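Local atomic coordinates of protein ten1 (Schizosaccharomyces pombe, PDB entry 3KF6), a protein that is required for telomere maintenance, binds single-stranded telomeric DNA and pairs with Stn1 in an Rpa2-Rpa3-like complex. Residues A7-I15 with Y94-Q102; V47-P56 with R73-I83. All coordinates share one frame; numbering follows the deposited sequence.

In the fold
Interaction 2 closes the OB-fold barrel. It joins strands 45-50 and 77-85 in parallel by backbone hydrogen bonds, with valines on the inner side and an Asp-Arg-Asp salt-bridge network on the outer side. Interaction 1 lies on the opposite side of the chain's centre, where the C-terminal helix 91-103 packs on the N-terminal segment 7-15. Its direct polar bonds are made by side-chain amides, one of them to a backbone carbonyl, and its apolar part is one aromatic ring and a few aliphatic groups. Helix and N-terminal segment both also meet Stn1 there. The two contacts touch where Ile12 and Ile15 of interaction 1 pack on Val47 of interaction 2. Both are partly buried.

Interaction 1 (A7-I15 with Y94-Q102); sequences AKLIFINQI and YRQMVSERQ
Gln102, on the C-terminal helix, reaches across to Gln14 and Leu9 through its amide. Its chain is extended beyond CG (chi2 -179°), which carries the amide out to segment 7-15. CB and CG form the arm, and Gln102 CG passes 4.2 Å from Leu9 O. At the tip, Gln102 OE1 accepts from Gln14 NE2 at 3.0 Å. Gln102 NE2 gives one N-H to Gln14 OE1 at 2.9 Å, almost straight at 175°. The other N-H goes to Leu9 O, on a lone pair in the carbonyl plane. The two amides thus pair through both their N-H and C=O groups, with planes 29° apart. Gln14 OE1 also accepts from Phe11 N, so two donors fix its rotation.

The helix follows the barrel of this OB fold and lies against its N-terminal segment. The helix also meets Stn1: Arg101 NH1 makes a hydrogen bond with Asp72 O of the Stn1 chain, and the guanidinium a cation-pi contact with Trp136 of that chain. Between the two segments, Val98 CG1 sits over one face of the Phe11 ring, 3.8 Å from its centroid, a CH-pi contact. Ser99 OG and Arg95 O lie at the ring edge. The other methyl of Val98, CG2, meets Leu9 CG at 4.1 Å. A water joins Ile10 O, 2.7 Å away, to Tyr94 OH.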
ATOM      1  N   ALA B   7      -2.482  -0.148   6.854  1.00 15.17           N
ATOM      2  CA  ALA B   7      -1.592   0.751   7.574  1.00 14.84           C
ATOM      3  C   ALA B   7      -1.946   2.224   7.372  1.00 16.26           C
ATOM      4  O   ALA B   7      -2.454   2.622   6.315  1.00 16.76           O
ATOM      5  CB  ALA B   7      -0.145   0.496   7.142  1.00 16.65           C
ATOM      6  N   LYS B   8      -1.715   3.029   8.407  1.00 15.28           N
ATOM      7  CA  LYS B   8      -1.947   4.468   8.326  1.00 16.85           C
ATOM      8  C   LYS B   8      -0.621   5.083   7.906  1.00 16.18           C
ATOM      9  O   LYS B   8       0.387   4.929   8.602  1.00 16.58           O
ATOM     10  CB  LYS B   8      -2.354   5.044   9.686  1.00 20.37           C
ATOM     11  CG  LYS B   8      -3.836   4.949   9.983  1.00 27.87           C
ATOM     12  CD  LYS B   8      -4.149   5.475  11.378  1.00 30.14           C
ATOM     13  CE  LYS B   8      -3.715   6.922  11.566  1.00 32.29           C
ATOM     14  NZ  LYS B   8      -3.914   7.363  12.985  1.00 33.83           N
ATOM     15  N   LEU B   9      -0.621   5.763   6.767  1.00 14.29           N
ATOM     16  CA  LEU B   9       0.581   6.405   6.250  1.00 15.27           C
ATOM     17  C   LEU B   9       0.765   7.734   6.968  1.00 16.22           C
ATOM     18  O   LEU B   9      -0.035   8.654   6.795  1.00 16.61           O
ATOM     19  CB  LEU B   9       0.438   6.622   4.743  1.00 15.53           C
ATOM     20  CG  LEU B   9       1.616   7.247   4.000  1.00 16.42           C
ATOM     21  CD1 LEU B   9       2.849   6.353   4.120  1.00 17.39           C
ATOM     22  CD2 LEU B   9       1.225   7.433   2.534  1.00 18.98           C
ATOM     23  N   ILE B  10       1.831   7.839   7.759  1.00 15.43           N
ATOM     24  CA  ILE B  10       2.083   9.051   8.538  1.00 16.11           C
ATOM     25  C   ILE B  10       3.555   9.450   8.592  1.00 16.55           C
ATOM     26  O   ILE B  10       4.418   8.772   8.051  1.00 15.41           O
ATOM     27  CB  ILE B  10       1.637   8.855   9.990  1.00 16.95           C
ATOM     28  CG1 ILE B  10       2.432   7.702  10.611  1.00 20.06           C
ATOM     29  CG2 ILE B  10       0.148   8.555  10.052  1.00 20.11           C
ATOM     30  CD1 ILE B  10       2.198   7.526  12.102  1.00 20.24           C
ATOM     31  N   PHE B  11       3.826  10.570   9.259  1.00 16.90           N
ATOM     32  CA  PHE B  11       5.192  11.028   9.448  1.00 17.95           C
ATOM     33  C   PHE B  11       5.573  10.558  10.842  1.00 17.88           C
ATOM     34  O   PHE B  11       4.700  10.288  11.667  1.00 17.71           O
ATOM     35  CB  PHE B  11       5.281  12.559   9.408  1.00 20.55           C
ATOM     36  CG  PHE B  11       4.938  13.152   8.078  1.00 20.70           C
ATOM     37  CD1 PHE B  11       3.696  13.742   7.870  1.00 22.69           C
ATOM     38  CD2 PHE B  11       5.850  13.115   7.031  1.00 23.05           C
ATOM     39  CE1 PHE B  11       3.368  14.290   6.631  1.00 23.49           C
ATOM     40  CE2 PHE B  11       5.531  13.659   5.790  1.00 22.89           C
ATOM     41  CZ  PHE B  11       4.286  14.249   5.591  1.00 22.64           C
ATOM     42  N   ILE B  12       6.869  10.447  11.108  1.00 18.01           N
ATOM     43  CA  ILE B  12       7.303  10.011  12.423  1.00 19.03           C
ATOM     44  C   ILE B  12       6.766  10.942  13.507  1.00 20.28           C
ATOM     45  O   ILE B  12       6.386  10.488  14.587  1.00 20.50           O
ATOM     46  CB  ILE B  12       8.842   9.931  12.498  1.00 18.68           C
ATOM     47  CG1 ILE B  12       9.315   8.692  11.724  1.00 17.37           C
ATOM     48  CG2 ILE B  12       9.304   9.871  13.959  1.00 20.54           C
ATOM     49  CD1 ILE B  12      10.820   8.519  11.690  1.00 19.44           C
ATOM     50  N   ASN B  13       6.714  12.238  13.209  1.00 22.06           N
ATOM     51  CA  ASN B  13       6.222  13.212  14.177  1.00 25.21           C
ATOM     52  C   ASN B  13       4.742  13.040  14.529  1.00 24.91           C
ATOM     53  O   ASN B  13       4.236  13.726  15.419  1.00 26.43           O
ATOM     54  CB  ASN B  13       6.468  14.643  13.673  1.00 26.33           C
ATOM     55  CG  ASN B  13       5.717  14.959  12.396  1.00 28.67           C
ATOM     56  OD1 ASN B  13       4.498  14.801  12.322  1.00 29.90           O
ATOM     57  ND2 ASN B  13       6.442  15.423  11.381  1.00 31.49           N
ATOM     58  N   GLN B  14       4.051  12.134  13.842  1.00 24.38           N
ATOM     59  CA  GLN B  14       2.630  11.900  14.107  1.00 22.69           C
ATOM     60  C   GLN B  14       2.379  10.586  14.835  1.00 24.06           C
ATOM     61  O   GLN B  14       1.250  10.278  15.208  1.00 24.21           O
ATOM     62  CB  GLN B  14       1.826  11.889  12.800  1.00 23.03           C
ATOM     63  CG  GLN B  14       1.919  13.159  11.979  1.00 23.03           C
ATOM     64  CD  GLN B  14       1.221  13.017  10.640  1.00 25.77           C
ATOM     65  OE1 GLN B  14       1.502  12.087   9.881  1.00 24.27           O
ATOM     66  NE2 GLN B  14       0.307  13.937  10.342  1.00 23.47           N
ATOM     67  N   ILE B  15       3.431   9.800  15.035  1.00 24.16           N
ATOM     68  CA  ILE B  15       3.274   8.517  15.701  1.00 23.40           C
ATOM     69  C   ILE B  15       2.612   8.629  17.073  1.00 25.73           C
ATOM     70  O   ILE B  15       1.765   7.809  17.421  1.00 23.09           O
ATOM     71  CB  ILE B  15       4.632   7.797  15.837  1.00 23.62           C
ATOM     72  CG1 ILE B  15       5.144   7.423  14.443  1.00 23.90           C
ATOM     73  CG2 ILE B  15       4.481   6.548  16.693  1.00 24.16           C
ATOM     74  CD1 ILE B  15       6.537   6.819  14.429  1.00 21.99           C
ATOM     75  N   TYR B  94       7.902  12.859  -1.642  1.00 16.57           N
ATOM     76  CA  TYR B  94       7.284  11.883  -0.753  1.00 15.92           C
ATOM     77  C   TYR B  94       6.494  12.567   0.368  1.00 16.77           C
ATOM     78  O   TYR B  94       5.342  12.210   0.632  1.00 17.20           O
ATOM     79  CB  TYR B  94       8.347  10.959  -0.149  1.00 15.56           C
ATOM     80  CG  TYR B  94       7.836  10.116   0.999  1.00 17.41           C
ATOM     81  CD1 TYR B  94       7.946  10.561   2.315  1.00 15.43           C
ATOM     82  CD2 TYR B  94       7.201   8.896   0.769  1.00 16.48           C
ATOM     83  CE1 TYR B  94       7.437   9.821   3.372  1.00 18.90           C
ATOM     84  CE2 TYR B  94       6.687   8.143   1.824  1.00 16.66           C
ATOM     85  CZ  TYR B  94       6.810   8.616   3.122  1.00 15.35           C
ATOM     86  OH  TYR B  94       6.299   7.884   4.170  1.00 17.76           O
ATOM     87  N   ARG B  95       7.090  13.554   1.035  1.00 16.74           N
ATOM     88  CA  ARG B  95       6.353  14.205   2.110  1.00 18.14           C
ATOM     89  C   ARG B  95       5.155  14.981   1.574  1.00 17.08           C
ATOM     90  O   ARG B  95       4.121  15.056   2.228  1.00 17.84           O
ATOM     91  CB  ARG B  95       7.268  15.109   2.947  1.00 22.49           C
ATOM     92  CG  ARG B  95       7.931  16.249   2.234  1.00 28.80           C
ATOM     93  CD  ARG B  95       8.700  17.079   3.256  1.00 32.84           C
ATOM     94  NE  ARG B  95       9.192  18.323   2.688  1.00 39.02           N
ATOM     95  CZ  ARG B  95      10.461  18.570   2.392  1.00 36.93           C
ATOM     96  NH1 ARG B  95      11.399  17.656   2.610  1.00 37.81           N
ATOM     97  NH2 ARG B  95      10.786  19.740   1.874  1.00 41.61           N
ATOM     98  N   GLN B  96       5.291  15.533   0.373  1.00 16.85           N
ATOM     99  CA  GLN B  96       4.195  16.270  -0.247  1.00 17.55           C
ATOM    100  C   GLN B  96       2.994  15.340  -0.429  1.00 17.66           C
ATOM    101  O   GLN B  96       1.869  15.695  -0.089  1.00 18.05           O
ATOM    102  CB  GLN B  96       4.632  16.827  -1.603  1.00 17.84           C
ATOM    103  CG  GLN B  96       3.496  17.411  -2.456  1.00 19.38           C
ATOM    104  CD  GLN B  96       3.986  17.945  -3.792  1.00 18.73           C
ATOM    105  OE1 GLN B  96       4.780  17.304  -4.473  1.00 22.81           O
ATOM    106  NE2 GLN B  96       3.500  19.122  -4.178  1.00 25.26           N
ATOM    107  N   MET B  97       3.238  14.136  -0.938  1.00 17.11           N
ATOM    108  CA  MET B  97       2.149  13.191  -1.159  1.00 17.31           C
ATOM    109  C   MET B  97       1.565  12.611   0.125  1.00 16.72           C
ATOM    110  O   MET B  97       0.370  12.337   0.186  1.00 18.52           O
ATOM    111  CB  MET B  97       2.591  12.057  -2.089  1.00 17.10           C
ATOM    112  CG  MET B  97       3.031  12.523  -3.473  1.00 20.56           C
ATOM    113  SD  MET B  97       1.923  13.742  -4.240  1.00 20.83           S
ATOM    114  CE  MET B  97       3.096  14.626  -5.285  1.00 23.82           C
ATOM    115  N   VAL B  98       2.396  12.403   1.147  1.00 16.71           N
ATOM    116  CA  VAL B  98       1.890  11.878   2.409  1.00 15.59           C
ATOM    117  C   VAL B  98       0.926  12.912   2.979  1.00 16.93           C
ATOM    118  O   VAL B  98      -0.144  12.569   3.469  1.00 17.49           O
ATOM    119  CB  VAL B  98       3.015  11.639   3.450  1.00 17.35           C
ATOM    120  CG1 VAL B  98       2.406  11.339   4.820  1.00 16.25           C
ATOM    121  CG2 VAL B  98       3.891  10.481   3.012  1.00 14.79           C
ATOM    122  N   SER B  99       1.325  14.177   2.913  1.00 18.68           N
ATOM    123  CA  SER B  99       0.489  15.259   3.414  1.00 18.50           C
ATOM    124  C   SER B  99      -0.802  15.364   2.619  1.00 17.89           C
ATOM    125  O   SER B  99      -1.875  15.478   3.201  1.00 18.85           O
ATOM    126  CB  SER B  99       1.235  16.594   3.358  1.00 21.88           C
ATOM    127  OG  SER B  99       2.195  16.674   4.393  1.00 27.26           O
ATOM    128  N   GLU B 100      -0.701  15.308   1.293  1.00 18.61           N
ATOM    129  CA  GLU B 100      -1.890  15.402   0.451  1.00 19.31           C
ATOM    130  C   GLU B 100      -2.873  14.271   0.721  1.00 19.14           C
ATOM    131  O   GLU B 100      -4.081  14.490   0.773  1.00 19.90           O
ATOM    132  CB  GLU B 100      -1.508  15.402  -1.032  1.00 21.35           C
ATOM    133  CG  GLU B 100      -0.960  16.717  -1.528  1.00 27.07           C
ATOM    134  CD  GLU B 100      -1.903  17.872  -1.235  1.00 27.46           C
ATOM    135  OE1 GLU B 100      -1.600  18.668  -0.324  1.00 32.09           O
ATOM    136  OE2 GLU B 100      -2.953  17.971  -1.907  1.00 31.76           O
ATOM    137  N   ARG B 101      -2.360  13.058   0.892  1.00 18.91           N
ATOM    138  CA  ARG B 101      -3.239  11.928   1.160  1.00 18.77           C
ATOM    139  C   ARG B 101      -4.003  12.080   2.468  1.00 19.42           C
ATOM    140  O   ARG B 101      -5.114  11.581   2.597  1.00 21.45           O
ATOM    141  CB  ARG B 101      -2.450  10.615   1.181  1.00 17.78           C
ATOM    142  CG  ARG B 101      -1.970  10.197  -0.185  1.00 19.07           C
ATOM    143  CD  ARG B 101      -1.527   8.762  -0.184  1.00 17.74           C
ATOM    144  NE  ARG B 101      -2.606   7.861   0.223  1.00 18.51           N
ATOM    145  CZ  ARG B 101      -2.489   6.537   0.249  1.00 18.74           C
ATOM    146  NH1 ARG B 101      -1.347   5.968  -0.112  1.00 16.62           N
ATOM    147  NH2 ARG B 101      -3.504   5.783   0.655  1.00 17.22           N
ATOM    148  N   GLN B 102      -3.409  12.762   3.441  1.00 19.80           N
ATOM    149  CA  GLN B 102      -4.074  12.959   4.725  1.00 21.02           C
ATOM    150  C   GLN B 102      -5.121  14.063   4.611  1.00 23.42           C
ATOM    151  O   GLN B 102      -6.143  14.036   5.300  1.00 25.54           O
ATOM    152  CB  GLN B 102      -3.048  13.326   5.811  1.00 19.73           C
ATOM    153  CG  GLN B 102      -2.037  12.231   6.093  1.00 18.93           C
ATOM    154  CD  GLN B 102      -1.047  12.596   7.191  1.00 20.21           C
ATOM    155  OE1 GLN B 102      -0.903  13.762   7.563  1.00 22.45           O
ATOM    156  NE2 GLN B 102      -0.345  11.596   7.701  1.00 20.07           N
TER
HETATM  157  O   HOH W   1       6.707   8.944   6.719  1.00 16.74           O

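Interaction 2 (V47-P56 with R73-I83); sequences VTCDVTVVLP and RQDGIVDVLLI
Asp50 and Asp79 share Arg73 in a salt-bridge network on one face of the parallel strand pair that closes the OB-fold barrel. Arg73 grips Asp79 side-on, NE to OD2 and NH2 to OD1, both acceptors close to the guanidinium plane. Arg73 NH2 also reaches Asp50 OD2 at 2.8 Å, but this bond is bent to 130° and weak. The cation lies beside two carboxylates and would offset their repulsion. With CG anti to the backbone N (chi1 -178°), the Asp50 side chain lies alongside that of Asp79, pointing the same way. Asp50 OD1 accepts from Thr52 N at 2.9 Å, an Asx turn, and also from Thr52 OG1.

Four backbone bonds hold strands 47-50 and 77-80: Thr48 N to Gly76 O, Val78 N to Thr48 O, Asp50 N to Val78 O and Val80 N to Asp50 O. Gly76 lies in a type II turn from Gln74 to Ile77.

On the face away from the aspartates, Val47 CG2 meets Val78 CG2 at 3.8 Å. Val80 CG2 lies 3.6 Å from Val51 CG1, the two side chains side by side. Val54 CG1 touches Val80 CG1. Past the corner at Leu81, Ile83 CD1 packs 3.7 Å from Val51 CG1 and 4.1 Å from Pro56 CG, in the loop after strand 47-50.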
ATOM      1  N   VAL B  47      11.761   7.957  16.712  1.00 21.36           N
ATOM      2  CA  VAL B  47      10.967   6.835  17.179  1.00 21.96           C
ATOM      3  C   VAL B  47      11.871   5.630  17.365  1.00 23.11           C
ATOM      4  O   VAL B  47      12.832   5.437  16.616  1.00 22.34           O
ATOM      5  CB  VAL B  47       9.833   6.474  16.178  1.00 21.49           C
ATOM      6  CG1 VAL B  47      10.419   6.094  14.839  1.00 20.93           C
ATOM      7  CG2 VAL B  47       8.990   5.332  16.726  1.00 21.98           C
ATOM      8  N   THR B  48      11.571   4.838  18.385  1.00 23.28           N
ATOM      9  CA  THR B  48      12.332   3.637  18.671  1.00 24.96           C
ATOM     10  C   THR B  48      11.596   2.465  18.033  1.00 25.11           C
ATOM     11  O   THR B  48      10.422   2.224  18.319  1.00 25.21           O
ATOM     12  CB  THR B  48      12.459   3.420  20.190  1.00 27.09           C
ATOM     13  OG1 THR B  48      13.341   4.408  20.734  1.00 30.03           O
ATOM     14  CG2 THR B  48      12.996   2.028  20.495  1.00 30.69           C
ATOM     15  N   CYS B  49      12.292   1.749  17.158  1.00 24.03           N
ATOM     16  CA  CYS B  49      11.705   0.617  16.458  1.00 25.08           C
ATOM     17  C   CYS B  49      12.329  -0.705  16.878  1.00 26.88           C
ATOM     18  O   CYS B  49      13.544  -0.878  16.806  1.00 27.58           O
ATOM     19  CB  CYS B  49      11.867   0.797  14.948  1.00 23.81           C
ATOM     20  SG  CYS B  49      11.071   2.292  14.291  1.00 23.97           S
ATOM     21  N   ASP B  50      11.484  -1.633  17.312  1.00 27.93           N
ATOM     22  CA  ASP B  50      11.935  -2.952  17.736  1.00 28.24           C
ATOM     23  C   ASP B  50      11.994  -3.853  16.509  1.00 28.91           C
ATOM     24  O   ASP B  50      10.965  -4.186  15.928  1.00 26.55           O
ATOM     25  CB  ASP B  50      10.956  -3.538  18.754  1.00 29.41           C
ATOM     26  CG  ASP B  50      11.397  -4.895  19.281  1.00 30.46           C
ATOM     27  OD1 ASP B  50      11.916  -5.711  18.489  1.00 33.07           O
ATOM     28  OD2 ASP B  50      11.207  -5.150  20.489  1.00 32.61           O
ATOM     29  N   VAL B  51      13.200  -4.249  16.116  1.00 30.17           N
ATOM     30  CA  VAL B  51      13.375  -5.100  14.944  1.00 34.19           C
ATOM     31  C   VAL B  51      13.935  -6.466  15.311  1.00 37.53           C
ATOM     32  O   VAL B  51      14.436  -7.190  14.449  1.00 38.70           O
ATOM     33  CB  VAL B  51      14.324  -4.443  13.916  1.00 34.93           C
ATOM     34  CG1 VAL B  51      13.688  -3.180  13.353  1.00 33.76           C
ATOM     35  CG2 VAL B  51      15.661  -4.114  14.581  1.00 34.86           C
ATOM     36  N   THR B  52      13.835  -6.815  16.589  1.00 40.19           N
ATOM     37  CA  THR B  52      14.334  -8.090  17.090  1.00 43.56           C
ATOM     38  C   THR B  52      13.835  -9.306  16.307  1.00 45.11           C
ATOM     39  O   THR B  52      14.599 -10.236  16.056  1.00 46.39           O
ATOM     40  CB  THR B  52      13.961  -8.281  18.575  1.00 43.33           C
ATOM     41  OG1 THR B  52      14.488  -7.194  19.344  1.00 43.19           O
ATOM     42  CG2 THR B  52      14.534  -9.588  19.106  1.00 44.70           C
ATOM     43  N   VAL B  53      12.564  -9.304  15.921  1.00 46.99           N
ATOM     44  CA  VAL B  53      12.005 -10.435  15.185  1.00 48.77           C
ATOM     45  C   VAL B  53      12.213 -10.336  13.677  1.00 49.14           C
ATOM     46  O   VAL B  53      12.054 -11.320  12.955  1.00 49.32           O
ATOM     47  CB  VAL B  53      10.487 -10.589  15.436  1.00 49.10           C
ATOM     48  CG1 VAL B  53      10.216 -10.790  16.924  1.00 49.67           C
ATOM     49  CG2 VAL B  53       9.731  -9.378  14.904  1.00 49.78           C
ATOM     50  N   VAL B  54      12.575  -9.152  13.194  1.00 50.04           N
ATOM     51  CA  VAL B  54      12.777  -8.958  11.762  1.00 50.15           C
ATOM     52  C   VAL B  54      14.175  -8.428  11.437  1.00 49.98           C
ATOM     53  O   VAL B  54      14.331  -7.406  10.768  1.00 49.75           O
ATOM     54  CB  VAL B  54      11.694  -8.004  11.190  1.00 50.54           C
ATOM     55  CG1 VAL B  54      11.808  -6.634  11.841  1.00 51.53           C
ATOM     56  CG2 VAL B  54      11.820  -7.910   9.674  1.00 50.91           C
ATOM     57  N   LEU B  55      15.195  -9.139  11.909  1.00 49.47           N
ATOM     58  CA  LEU B  55      16.577  -8.742  11.660  1.00 49.06           C
ATOM     59  C   LEU B  55      16.944  -8.836  10.182  1.00 48.21           C
ATOM     60  O   LEU B  55      16.884  -9.909   9.585  1.00 47.95           O
ATOM     61  CB  LEU B  55      17.537  -9.610  12.479  1.00 50.02           C
ATOM     62  CG  LEU B  55      17.962  -9.092  13.858  1.00 50.81           C
ATOM     63  CD1 LEU B  55      16.747  -8.770  14.700  1.00 50.76           C
ATOM     64  CD2 LEU B  55      18.823 -10.140  14.545  1.00 50.99           C
ATOM     65  N   PRO B  56      17.323  -7.701   9.573  1.00 47.62           N
ATOM     66  CA  PRO B  56      17.701  -7.666   8.157  1.00 47.04           C
ATOM     67  C   PRO B  56      18.906  -8.560   7.883  1.00 46.26           C
ATOM     68  O   PRO B  56      19.791  -8.699   8.728  1.00 46.60           O
ATOM     69  CB  PRO B  56      18.014  -6.190   7.923  1.00 47.42           C
ATOM     70  CG  PRO B  56      17.100  -5.500   8.887  1.00 47.62           C
ATOM     71  CD  PRO B  56      17.262  -6.339  10.130  1.00 47.47           C
ATOM     72  N   ARG B  73       3.470   0.289  19.874  1.00 28.97           N
ATOM     73  CA  ARG B  73       3.445  -0.430  21.148  1.00 31.48           C
ATOM     74  C   ARG B  73       2.968   0.524  22.240  1.00 32.13           C
ATOM     75  O   ARG B  73       2.117   0.183  23.062  1.00 34.54           O
ATOM     76  CB  ARG B  73       4.846  -0.950  21.484  1.00 30.48           C
ATOM     77  CG  ARG B  73       4.946  -1.651  22.827  1.00 32.74           C
ATOM     78  CD  ARG B  73       6.396  -1.864  23.239  1.00 33.09           C
ATOM     79  NE  ARG B  73       7.122  -2.746  22.329  1.00 32.83           N
ATOM     80  CZ  ARG B  73       8.394  -3.096  22.492  1.00 33.59           C
ATOM     81  NH1 ARG B  73       9.081  -2.635  23.530  1.00 32.61           N
ATOM     82  NH2 ARG B  73       8.980  -3.908  21.622  1.00 32.79           N
ATOM     83  N   GLN B  74       3.542   1.721  22.231  1.00 33.04           N
ATOM     84  CA  GLN B  74       3.212   2.793  23.163  1.00 34.69           C
ATOM     85  C   GLN B  74       3.907   4.026  22.595  1.00 34.56           C
ATOM     86  O   GLN B  74       4.627   3.923  21.600  1.00 33.95           O
ATOM     87  CB  GLN B  74       3.721   2.477  24.577  1.00 36.27           C
ATOM     88  CG  GLN B  74       5.208   2.208  24.671  1.00 37.83           C
ATOM     89  CD  GLN B  74       5.672   1.942  26.087  1.00 40.37           C
ATOM     90  OE1 GLN B  74       5.675   2.839  26.930  1.00 42.50           O
ATOM     91  NE2 GLN B  74       6.065   0.701  26.359  1.00 41.03           N
ATOM     92  N   ASP B  75       3.700   5.191  23.199  1.00 34.93           N
ATOM     93  CA  ASP B  75       4.334   6.392  22.673  1.00 35.66           C
ATOM     94  C   ASP B  75       5.831   6.197  22.457  1.00 35.21           C
ATOM     95  O   ASP B  75       6.535   5.671  23.320  1.00 36.03           O
ATOM     96  CB  ASP B  75       4.102   7.587  23.602  1.00 38.14           C
ATOM     97  CG  ASP B  75       2.651   8.027  23.634  1.00 41.43           C
ATOM     98  OD1 ASP B  75       2.021   8.093  22.556  1.00 41.92           O
ATOM     99  OD2 ASP B  75       2.142   8.322  24.735  1.00 43.40           O
ATOM    100  N   GLY B  76       6.301   6.606  21.281  1.00 33.70           N
ATOM    101  CA  GLY B  76       7.712   6.506  20.948  1.00 31.69           C
ATOM    102  C   GLY B  76       8.282   5.137  20.616  1.00 30.08           C
ATOM    103  O   GLY B  76       9.484   5.024  20.370  1.00 29.75           O
ATOM    104  N   ILE B  77       7.450   4.100  20.595  1.00 26.91           N
ATOM    105  CA  ILE B  77       7.951   2.760  20.295  1.00 27.08           C
ATOM    106  C   ILE B  77       7.058   2.015  19.307  1.00 25.77           C
ATOM    107  O   ILE B  77       5.841   1.937  19.476  1.00 26.70           O
ATOM    108  CB  ILE B  77       8.099   1.927  21.594  1.00 28.64           C
ATOM    109  CG1 ILE B  77       8.919   0.659  21.331  1.00 28.54           C
ATOM    110  CG2 ILE B  77       6.740   1.578  22.136  1.00 32.57           C
ATOM    111  CD1 ILE B  77       8.196  -0.426  20.574  1.00 32.59           C
ATOM    112  N   VAL B  78       7.684   1.461  18.275  1.00 23.27           N
ATOM    113  CA  VAL B  78       6.977   0.727  17.236  1.00 21.36           C
ATOM    114  C   VAL B  78       7.549  -0.674  17.040  1.00 22.31           C
ATOM    115  O   VAL B  78       8.765  -0.846  16.931  1.00 22.19           O
ATOM    116  CB  VAL B  78       7.065   1.468  15.875  1.00 20.80           C
ATOM    117  CG1 VAL B  78       6.521   0.580  14.766  1.00 20.18           C
ATOM    118  CG2 VAL B  78       6.299   2.787  15.937  1.00 20.36           C
ATOM    119  N   ASP B  79       6.671  -1.669  17.003  1.00 22.44           N
ATOM    120  CA  ASP B  79       7.083  -3.049  16.768  1.00 22.87           C
ATOM    121  C   ASP B  79       7.069  -3.245  15.254  1.00 22.04           C
ATOM    122  O   ASP B  79       6.009  -3.237  14.629  1.00 22.64           O
ATOM    123  CB  ASP B  79       6.109  -4.027  17.432  1.00 26.10           C
ATOM    124  CG  ASP B  79       6.386  -4.212  18.910  1.00 30.26           C
ATOM    125  OD1 ASP B  79       7.513  -4.632  19.253  1.00 34.05           O
ATOM    126  OD2 ASP B  79       5.482  -3.943  19.729  1.00 34.16           O
ATOM    127  N   VAL B  80       8.248  -3.422  14.668  1.00 22.12           N
ATOM    128  CA  VAL B  80       8.361  -3.573  13.221  1.00 21.56           C
ATOM    129  C   VAL B  80       7.885  -4.897  12.640  1.00 22.53           C
ATOM    130  O   VAL B  80       8.180  -5.970  13.171  1.00 23.41           O
ATOM    131  CB  VAL B  80       9.816  -3.339  12.758  1.00 19.56           C
ATOM    132  CG1 VAL B  80       9.906  -3.465  11.245  1.00 19.83           C
ATOM    133  CG2 VAL B  80      10.284  -1.961  13.208  1.00 19.89           C
ATOM    134  N   LEU B  81       7.156  -4.804  11.528  1.00 21.20           N
ATOM    135  CA  LEU B  81       6.631  -5.970  10.826  1.00 21.30           C
ATOM    136  C   LEU B  81       7.299  -6.112   9.459  1.00 21.81           C
ATOM    137  O   LEU B  81       7.549  -7.221   8.987  1.00 22.16           O
ATOM    138  CB  LEU B  81       5.114  -5.835  10.633  1.00 22.63           C
ATOM    139  CG  LEU B  81       4.271  -5.706  11.905  1.00 25.12           C
ATOM    140  CD1 LEU B  81       2.823  -5.446  11.532  1.00 26.56           C
ATOM    141  CD2 LEU B  81       4.397  -6.965  12.737  1.00 27.07           C
ATOM    142  N   LEU B  82       7.575  -4.980   8.819  1.00 20.44           N
ATOM    143  CA  LEU B  82       8.220  -4.978   7.511  1.00 19.89           C
ATOM    144  C   LEU B  82       9.218  -3.837   7.392  1.00 20.51           C
ATOM    145  O   LEU B  82       8.967  -2.733   7.872  1.00 19.98           O
ATOM    146  CB  LEU B  82       7.185  -4.820   6.395  1.00 19.19           C
ATOM    147  CG  LEU B  82       6.124  -5.902   6.186  1.00 19.64           C
ATOM    148  CD1 LEU B  82       5.121  -5.413   5.156  1.00 19.79           C
ATOM    149  CD2 LEU B  82       6.781  -7.194   5.725  1.00 20.63           C
ATOM    150  N   ILE B  83      10.348  -4.107   6.741  1.00 21.12           N
ATOM    151  CA  ILE B  83      11.375  -3.095   6.532  1.00 23.05           C
ATOM    152  C   ILE B  83      11.843  -3.155   5.080  1.00 22.58           C
ATOM    153  O   ILE B  83      12.056  -4.238   4.532  1.00 23.25           O
ATOM    154  CB  ILE B  83      12.623  -3.333   7.415  1.00 25.65           C
ATOM    155  CG1 ILE B  83      12.227  -3.500   8.876  1.00 27.45           C
ATOM    156  CG2 ILE B  83      13.590  -2.160   7.269  1.00 25.91           C
ATOM    157  CD1 ILE B  83      13.402  -3.877   9.766  1.00 29.63           C
TER